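Local coordinates for afamin (PDB 6FAK), which carries hydrophobic molecules in body fluids, binds vitamin E and keeps lipidated Wnt proteins soluble and active, at residues V213-Y218 against S236-V241; E144-N149 against P155-V160. All blocks are in the same frame, centred on the assembly; numbering follows the deposited sequence.

Both contacts are apolar helix packing in the mainly helical albumin fold, but they lie in different albumin domains. Contact 2 joins helices 134-148 and 154-171 in the first domain. Contact 1 joins helices 216-225 and 231-250 in the second, in the region that forms the pocket for hydrophobic ligands. Their centres are about 25 Å apart and the two do not touch. All three touching residues of contact 2 are buried. Contact 1 is only partly buried, since H215 and V241 keep some exposure. Contact 1 sets aromatic rings against valine methyls. Contact 2 uses aliphatic groups alone, with a salt-bridge network within 144-149 and side-chain hydrogen bonds inside both segments.

Contact 1 of 2, residues V213-Y218 against S236-V241; sequences VVHFIY and SLVEDV
Y218 packs against V238 and V241 across two successive helices of the second albumin domain, 216-225 and 231-250. Both segments lie in the region that forms the pocket for hydrophobic ligands. The nearest CA atoms are those of Y218 and V238, 6.2 Å apart.

The main aromatic contact is a CH-pi interaction. CG1 of V241 sits over one face of the Y218 ring, 4.2 Å from its centroid and 20° off the ring normal. This methyl points opposite the backbone N of V241 (chi1 178°), which sends it over the ring. It is displaced toward the rim, where CG of Y218 is its nearest atom at 3.9 Å. V214 O lies above the opposite face, over the ring centre. The Y218 ring also meets that of Y245, with the planes about 15° apart.

H215 is modelled in two conformers. In one of them its ring edge probably touches V238, with ND1 hydrogen-bonded to T211 O.

V238 adds a second apolar contact to Y218. L222 of helix 216-225 touches both valines. CG1 of V238 lies at the edge of the Y218 ring, 4.3 Å from CD2 of Y218.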
ATOM      1  N   VAL A 213       8.292   8.556 -14.949  1.00 47.39           N
ATOM      2  CA  VAL A 213       9.071   8.607 -13.754  1.00 42.54           C
ATOM      3  C   VAL A 213       8.840   7.273 -13.092  1.00 38.25           C
ATOM      4  O   VAL A 213       9.760   6.639 -12.566  1.00 42.39           O
ATOM      5  CB  VAL A 213       8.528   9.738 -12.850  1.00 45.96           C
ATOM      6  CG1 VAL A 213       9.017   9.584 -11.433  1.00 42.74           C
ATOM      7  CG2 VAL A 213       8.814  11.111 -13.482  1.00 46.88           C
ATOM      8  N   VAL A 214       7.594   6.833 -13.119  1.00 34.60           N
ATOM      9  CA  VAL A 214       7.227   5.670 -12.371  1.00 33.69           C
ATOM     10  C   VAL A 214       7.711   4.366 -12.917  1.00 32.55           C
ATOM     11  O   VAL A 214       8.023   3.533 -12.106  1.00 38.84           O
ATOM     12  CB  VAL A 214       5.704   5.721 -11.984  1.00 38.56           C
ATOM     13  CG1 VAL A 214       5.224   4.452 -11.295  1.00 39.28           C
ATOM     14  CG2 VAL A 214       5.477   6.908 -11.066  1.00 38.38           C
ATOM     15  N   HIS A 215       7.873   4.180 -14.240  0.58 31.47           N
ATOM     16  CA  HIS A 215       8.343   2.876 -14.770  0.58 28.92           C
ATOM     17  C   HIS A 215       9.839   2.559 -14.470  0.58 27.59           C
ATOM     18  O   HIS A 215      10.315   1.417 -14.667  0.58 26.97           O
ATOM     19  CB  HIS A 215       8.073   2.755 -16.268  0.58 28.96           C
ATOM     20  CG  HIS A 215       9.141   3.343 -17.130  0.58 28.71           C
ATOM     21  ND1 HIS A 215       9.293   4.705 -17.299  0.58 28.17           N
ATOM     22  CD2 HIS A 215      10.107   2.763 -17.882  0.58 28.99           C
ATOM     23  CE1 HIS A 215      10.330   4.941 -18.083  0.58 28.55           C
ATOM     24  NE2 HIS A 215      10.825   3.782 -18.475  0.58 28.88           N
ATOM     25  N   PHE A 216      10.564   3.540 -13.948  1.00 26.73           N
ATOM     26  CA  PHE A 216      11.843   3.255 -13.294  1.00 26.66           C
ATOM     27  C   PHE A 216      11.735   2.321 -12.074  1.00 26.07           C
ATOM     28  O   PHE A 216      12.623   1.478 -11.835  1.00 24.83           O
ATOM     29  CB  PHE A 216      12.639   4.536 -13.044  1.00 27.77           C
ATOM     30  CG  PHE A 216      13.302   5.035 -14.288  1.00 28.68           C
ATOM     31  CD1 PHE A 216      12.553   5.660 -15.304  1.00 30.68           C
ATOM     32  CD2 PHE A 216      14.636   4.797 -14.524  1.00 29.01           C
ATOM     33  CE1 PHE A 216      13.160   6.098 -16.488  1.00 30.56           C
ATOM     34  CE2 PHE A 216      15.245   5.212 -15.715  1.00 29.04           C
ATOM     35  CZ  PHE A 216      14.523   5.838 -16.701  1.00 29.38           C
ATOM     36  N   ILE A 217      10.603   2.416 -11.385  1.00 25.62           N
ATOM     37  CA  ILE A 217      10.289   1.494 -10.312  1.00 26.43           C
ATOM     38  C   ILE A 217      10.277   0.054 -10.818  1.00 26.28           C
ATOM     39  O   ILE A 217      10.814  -0.799 -10.163  1.00 25.85           O
ATOM     40  CB  ILE A 217       8.909   1.783  -9.644  1.00 27.30           C
ATOM     41  CG1 ILE A 217       8.947   3.101  -8.910  1.00 28.61           C
ATOM     42  CG2 ILE A 217       8.507   0.659  -8.663  1.00 27.79           C
ATOM     43  CD1 ILE A 217       7.584   3.494  -8.368  1.00 29.34           C
ATOM     44  N   TYR A 218       9.643  -0.202 -11.965  1.00 26.81           N
ATOM     45  CA  TYR A 218       9.497  -1.553 -12.479  1.00 27.94           C
ATOM     46  C   TYR A 218      10.829  -2.053 -13.025  1.00 27.03           C
ATOM     47  O   TYR A 218      11.153  -3.252 -12.948  1.00 26.83           O
ATOM     48  CB  TYR A 218       8.366  -1.678 -13.552  1.00 30.75           C
ATOM     49  CG  TYR A 218       7.125  -0.784 -13.405  1.00 33.97           C
ATOM     50  CD1 TYR A 218       6.404  -0.734 -12.201  1.00 34.28           C
ATOM     51  CD2 TYR A 218       6.627  -0.053 -14.495  1.00 34.14           C
ATOM     52  CE1 TYR A 218       5.272   0.093 -12.077  1.00 34.64           C
ATOM     53  CE2 TYR A 218       5.478   0.730 -14.394  1.00 34.58           C
ATOM     54  CZ  TYR A 218       4.804   0.823 -13.176  1.00 35.55           C
ATOM     55  OH  TYR A 218       3.695   1.658 -13.067  1.00 37.21           O
ATOM     56  N   SER A 236      10.837  -4.920 -22.691  1.00 30.34           N
ATOM     57  CA  SER A 236       9.586  -5.456 -23.179  1.00 30.97           C
ATOM     58  C   SER A 236       8.605  -5.834 -22.041  1.00 30.89           C
ATOM     59  O   SER A 236       7.396  -5.517 -22.103  1.00 30.56           O
ATOM     60  CB  SER A 236       9.869  -6.660 -24.094  1.00 32.29           C
ATOM     61  OG  SER A 236       8.666  -7.085 -24.669  1.00 34.22           O
ATOM     62  N   LEU A 237       9.150  -6.440 -20.991  1.00 30.00           N
ATOM     63  CA  LEU A 237       8.374  -6.841 -19.824  1.00 30.57           C
ATOM     64  C   LEU A 237       7.875  -5.608 -19.061  1.00 29.55           C
ATOM     65  O   LEU A 237       6.731  -5.575 -18.619  1.00 28.81           O
ATOM     66  CB  LEU A 237       9.203  -7.744 -18.922  1.00 31.01           C
ATOM     67  CG  LEU A 237       8.596  -8.356 -17.678  1.00 32.73           C
ATOM     68  CD1 LEU A 237       7.341  -9.161 -18.032  1.00 34.23           C
ATOM     69  CD2 LEU A 237       9.619  -9.203 -16.947  1.00 33.02           C
ATOM     70  N   VAL A 238       8.743  -4.615 -18.918  1.00 28.96           N
ATOM     71  CA  VAL A 238       8.404  -3.365 -18.282  1.00 29.13           C
ATOM     72  C   VAL A 238       7.226  -2.681 -18.977  1.00 29.56           C
ATOM     73  O   VAL A 238       6.363  -2.126 -18.277  1.00 28.63           O
ATOM     74  CB  VAL A 238       9.593  -2.417 -18.176  1.00 29.26           C
ATOM     75  CG1 VAL A 238       9.163  -0.970 -17.865  1.00 29.50           C
ATOM     76  CG2 VAL A 238      10.564  -2.933 -17.135  1.00 29.62           C
ATOM     77  N   GLU A 239       7.181  -2.717 -20.311  1.00 30.29           N
ATOM     78  CA  GLU A 239       6.019  -2.211 -21.063  1.00 31.95           C
ATOM     79  C   GLU A 239       4.704  -2.904 -20.698  1.00 31.23           C
ATOM     80  O   GLU A 239       3.689  -2.214 -20.484  1.00 30.01           O
ATOM     81  CB  GLU A 239       6.245  -2.289 -22.589  1.00 35.95           C
ATOM     82  CG  GLU A 239       7.285  -1.308 -23.078  1.00 39.85           C
ATOM     83  CD  GLU A 239       6.671  -0.011 -23.560  1.00 44.01           C
ATOM     84  OE1 GLU A 239       5.640   0.442 -22.999  1.00 44.50           O
ATOM     85  OE2 GLU A 239       7.206   0.558 -24.533  1.00 49.70           O
ATOM     86  N   ASP A 240       4.739  -4.232 -20.576  1.00 30.56           N
ATOM     87  CA  ASP A 240       3.587  -4.998 -20.135  1.00 30.78           C
ATOM     88  C   ASP A 240       3.181  -4.662 -18.686  1.00 29.12           C
ATOM     89  O   ASP A 240       1.973  -4.474 -18.401  1.00 28.56           O
ATOM     90  CB  ASP A 240       3.813  -6.503 -20.279  1.00 32.92           C
ATOM     91  CG  ASP A 240       3.831  -7.000 -21.746  1.00 37.41           C
ATOM     92  OD1 ASP A 240       3.475  -6.270 -22.696  1.00 38.67           O
ATOM     93  OD2 ASP A 240       4.230  -8.171 -21.951  1.00 40.15           O
ATOM     94  N   VAL A 241       4.166  -4.561 -17.788  1.00 27.45           N
ATOM     95  CA  VAL A 241       3.894  -4.199 -16.424  1.00 27.04           C
ATOM     96  C   VAL A 241       3.287  -2.794 -16.299  1.00 27.18           C
ATOM     97  O   VAL A 241       2.319  -2.626 -15.532  1.00 26.78           O
ATOM     98  CB  VAL A 241       5.141  -4.342 -15.532  1.00 26.68           C
ATOM     99  CG1 VAL A 241       4.840  -3.902 -14.133  1.00 26.70           C
ATOM    100  CG2 VAL A 241       5.588  -5.781 -15.470  1.00 26.93           C
TER

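Contact 2 of 2, residues E144-N149 against P155-V160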
ATOM      1  N   GLU A 144     -17.946  -6.946   0.982  1.00 27.18           N
ATOM      2  CA  GLU A 144     -17.590  -6.236   2.195  1.00 27.49           C
ATOM      3  C   GLU A 144     -16.104  -5.885   2.188  1.00 26.51           C
ATOM      4  O   GLU A 144     -15.715  -4.750   2.590  1.00 26.30           O
ATOM      5  CB  GLU A 144     -17.987  -7.019   3.465  1.00 29.54           C
ATOM      6  CG  GLU A 144     -19.512  -7.253   3.677  1.00 31.42           C
ATOM      7  CD  GLU A 144     -20.360  -6.017   3.962  1.00 34.53           C
ATOM      8  OE1 GLU A 144     -19.819  -4.897   4.042  1.00 34.57           O
ATOM      9  OE2 GLU A 144     -21.614  -6.175   4.116  1.00 37.14           O
ATOM     10  N   VAL A 145     -15.284  -6.783   1.646  1.00 25.53           N
ATOM     11  CA  VAL A 145     -13.849  -6.525   1.516  1.00 25.07           C
ATOM     12  C   VAL A 145     -13.537  -5.436   0.481  1.00 24.25           C
ATOM     13  O   VAL A 145     -12.781  -4.499   0.755  1.00 24.07           O
ATOM     14  CB  VAL A 145     -13.066  -7.835   1.272  1.00 25.65           C
ATOM     15  CG1 VAL A 145     -11.588  -7.535   1.126  1.00 25.76           C
ATOM     16  CG2 VAL A 145     -13.220  -8.753   2.493  1.00 26.49           C
ATOM     17  N   ALA A 146     -14.152  -5.516  -0.698  1.00 23.90           N
ATOM     18  CA  ALA A 146     -13.837  -4.600  -1.790  1.00 23.51           C
ATOM     19  C   ALA A 146     -14.233  -3.141  -1.511  1.00 23.43           C
ATOM     20  O   ALA A 146     -13.471  -2.232  -1.779  1.00 23.17           O
ATOM     21  CB  ALA A 146     -14.482  -5.069  -3.066  1.00 23.56           C
ATOM     22  N   ARG A 147     -15.398  -2.927  -0.905  1.00 23.54           N
ATOM     23  CA  ARG A 147     -15.819  -1.560  -0.559  1.00 23.66           C
ATOM     24  C   ARG A 147     -14.924  -0.931   0.485  1.00 23.69           C
ATOM     25  O   ARG A 147     -14.771   0.295   0.489  1.00 23.51           O
ATOM     26  CB  ARG A 147     -17.314  -1.501  -0.144  1.00 24.01           C
ATOM     27  CG  ARG A 147     -17.667  -2.273   1.129  1.00 24.53           C
ATOM     28  CD  ARG A 147     -19.147  -2.704   1.148  1.00 25.19           C
ATOM     29  NE  ARG A 147     -20.031  -1.536   1.047  1.00 25.66           N
ATOM     30  CZ  ARG A 147     -20.883  -1.113   1.967  1.00 26.24           C
ATOM     31  NH1 ARG A 147     -21.041  -1.796   3.103  1.00 26.72           N
ATOM     32  NH2 ARG A 147     -21.576  -0.000   1.760  1.00 26.28           N
ATOM     33  N   ARG A 148     -14.285  -1.765   1.310  1.00 23.93           N
ATOM     34  CA  ARG A 148     -13.331  -1.273   2.315  1.00 24.31           C
ATOM     35  C   ARG A 148     -11.891  -1.195   1.812  1.00 23.97           C
ATOM     36  O   ARG A 148     -11.053  -0.648   2.507  1.00 24.11           O
ATOM     37  CB  ARG A 148     -13.383  -2.124   3.579  1.00 24.96           C
ATOM     38  CG  ARG A 148     -14.648  -1.888   4.427  1.00 25.67           C
ATOM     39  CD  ARG A 148     -14.850  -2.988   5.491  1.00 26.75           C
ATOM     40  NE  ARG A 148     -16.070  -2.724   6.274  1.00 27.62           N
ATOM     41  CZ  ARG A 148     -17.294  -3.031   5.897  1.00 27.95           C
ATOM     42  NH1 ARG A 148     -17.506  -3.729   4.775  1.00 27.95           N
ATOM     43  NH2 ARG A 148     -18.337  -2.633   6.634  1.00 28.46           N
ATOM     44  N   ASN A 149     -11.631  -1.704   0.615  1.00 23.63           N
ATOM     45  CA  ASN A 149     -10.283  -1.766   0.018  1.00 23.63           C
ATOM     46  C   ASN A 149     -10.413  -1.352  -1.456  1.00 23.43           C
ATOM     47  O   ASN A 149     -10.204  -2.169  -2.362  1.00 23.35           O
ATOM     48  CB  ASN A 149      -9.684  -3.191   0.182  1.00 23.67           C
ATOM     49  CG  ASN A 149      -9.439  -3.545   1.611  1.00 24.09           C
ATOM     50  OD1 ASN A 149      -8.411  -3.188   2.140  1.00 24.64           O
ATOM     51  ND2 ASN A 149     -10.425  -4.204   2.281  1.00 24.08           N
ATOM     52  N   PRO A 155      -6.885  -9.326  -9.028  1.00 26.42           N
ATOM     53  CA  PRO A 155      -6.225 -10.612  -8.829  1.00 27.03           C
ATOM     54  C   PRO A 155      -5.849 -10.836  -7.356  1.00 27.53           C
ATOM     55  O   PRO A 155      -5.959 -11.954  -6.839  1.00 27.95           O
ATOM     56  CB  PRO A 155      -4.966 -10.497  -9.717  1.00 27.19           C
ATOM     57  CG  PRO A 155      -5.349  -9.532 -10.777  1.00 26.81           C
ATOM     58  CD  PRO A 155      -6.248  -8.549 -10.114  1.00 26.52           C
ATOM     59  N   THR A 156      -5.470  -9.769  -6.653  1.00 27.51           N
ATOM     60  CA  THR A 156      -5.165  -9.837  -5.234  1.00 27.84           C
ATOM     61  C   THR A 156      -6.404 -10.202  -4.374  1.00 28.42           C
ATOM     62  O   THR A 156      -6.357 -11.125  -3.528  1.00 28.32           O
ATOM     63  CB  THR A 156      -4.506  -8.539  -4.748  1.00 28.14           C
ATOM     64  OG1 THR A 156      -3.345  -8.300  -5.560  1.00 29.67           O
ATOM     65  CG2 THR A 156      -4.125  -8.660  -3.296  1.00 28.74           C
ATOM     66  N   LEU A 157      -7.497  -9.497  -4.621  1.00 28.70           N
ATOM     67  CA  LEU A 157      -8.739  -9.690  -3.899  1.00 29.77           C
ATOM     68  C   LEU A 157      -9.311 -11.084  -4.119  1.00 29.36           C
ATOM     69  O   LEU A 157      -9.824 -11.718  -3.156  1.00 28.31           O
ATOM     70  CB  LEU A 157      -9.789  -8.643  -4.302  1.00 32.53           C
ATOM     71  CG  LEU A 157     -10.252  -7.550  -3.365  1.00 40.31           C
ATOM     72  CD1 LEU A 157      -9.289  -7.202  -2.219  1.00 41.22           C
ATOM     73  CD2 LEU A 157     -10.696  -6.310  -4.121  1.00 38.34           C
ATOM     74  N   LEU A 158      -9.271 -11.543  -5.359  1.00 28.95           N
ATOM     75  CA  LEU A 158      -9.703 -12.934  -5.679  1.00 28.99           C
ATOM     76  C   LEU A 158      -8.831 -14.008  -4.984  1.00 29.56           C
ATOM     77  O   LEU A 158      -9.335 -15.025  -4.508  1.00 30.58           O
ATOM     78  CB  LEU A 158      -9.710 -13.171  -7.178  1.00 29.28           C
ATOM     79  CG  LEU A 158     -10.726 -12.395  -7.999  1.00 29.10           C
ATOM     80  CD1 LEU A 158     -10.372 -12.498  -9.477  1.00 29.37           C
ATOM     81  CD2 LEU A 158     -12.139 -12.865  -7.775  1.00 30.37           C
ATOM     82  N   THR A 159      -7.527 -13.803  -4.935  1.00 29.15           N
ATOM     83  CA  THR A 159      -6.653 -14.657  -4.165  1.00 29.94           C
ATOM     84  C   THR A 159      -6.985 -14.630  -2.669  1.00 30.26           C
ATOM     85  O   THR A 159      -6.992 -15.694  -1.976  1.00 30.10           O
ATOM     86  CB  THR A 159      -5.175 -14.276  -4.401  1.00 30.01           C
ATOM     87  OG1 THR A 159      -4.864 -14.490  -5.780  1.00 30.18           O
ATOM     88  CG2 THR A 159      -4.233 -15.116  -3.533  1.00 31.27           C
ATOM     89  N   VAL A 160      -7.215 -13.431  -2.158  1.00 29.65           N
ATOM     90  CA  VAL A 160      -7.627 -13.269  -0.777  1.00 30.95           C
ATOM     91  C   VAL A 160      -8.945 -14.043  -0.516  1.00 31.95           C
ATOM     92  O   VAL A 160      -9.028 -14.753   0.471  1.00 31.08           O
ATOM     93  CB  VAL A 160      -7.642 -11.750  -0.381  1.00 31.08           C
ATOM     94  CG1 VAL A 160      -8.380 -11.498   0.919  1.00 33.25           C
ATOM     95  CG2 VAL A 160      -6.209 -11.272  -0.231  1.00 31.06           C
TER
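The CA atoms of A146 and L157 are the nearest pair across the segments, 7.5 Å apart. The first segment is the last part of helix 134-148, and the second lies near the start of helix 154-171. A short connection joins them.

L157 bridges the gap with both methyls. CD1 of L157 meets CG1 of V145 at 4.1 Å, and CD2 meets CB of A146 at the same distance. The V145 and L157 side chains run past each other in opposite directions. CG1 of V145 lies anti to the backbone N (chi1 179°), which directs it to CD1 of L157. This is buried packing of two successive helices of the first albumin domain. I28 and Q32 of helix 22-33 and L192 of helix 177-209 also touch L157.

Polar groups bind within each segment. NH1 of R148 bonds to E144 OE1 at 2.7 Å, on the anti side of the carboxylate, and also to E144 O at 3.0 Å. Both acceptors lie near its guanidinium plane. R147 adds a weaker salt bridge to OE1. ND2 of N149 reaches V145 O at 2.8 Å, and K193 NZ bonds to OD1 of N149. Across in helix 154-171, T159 N and OG1 approach P155 O from opposite faces of its carbonyl plane.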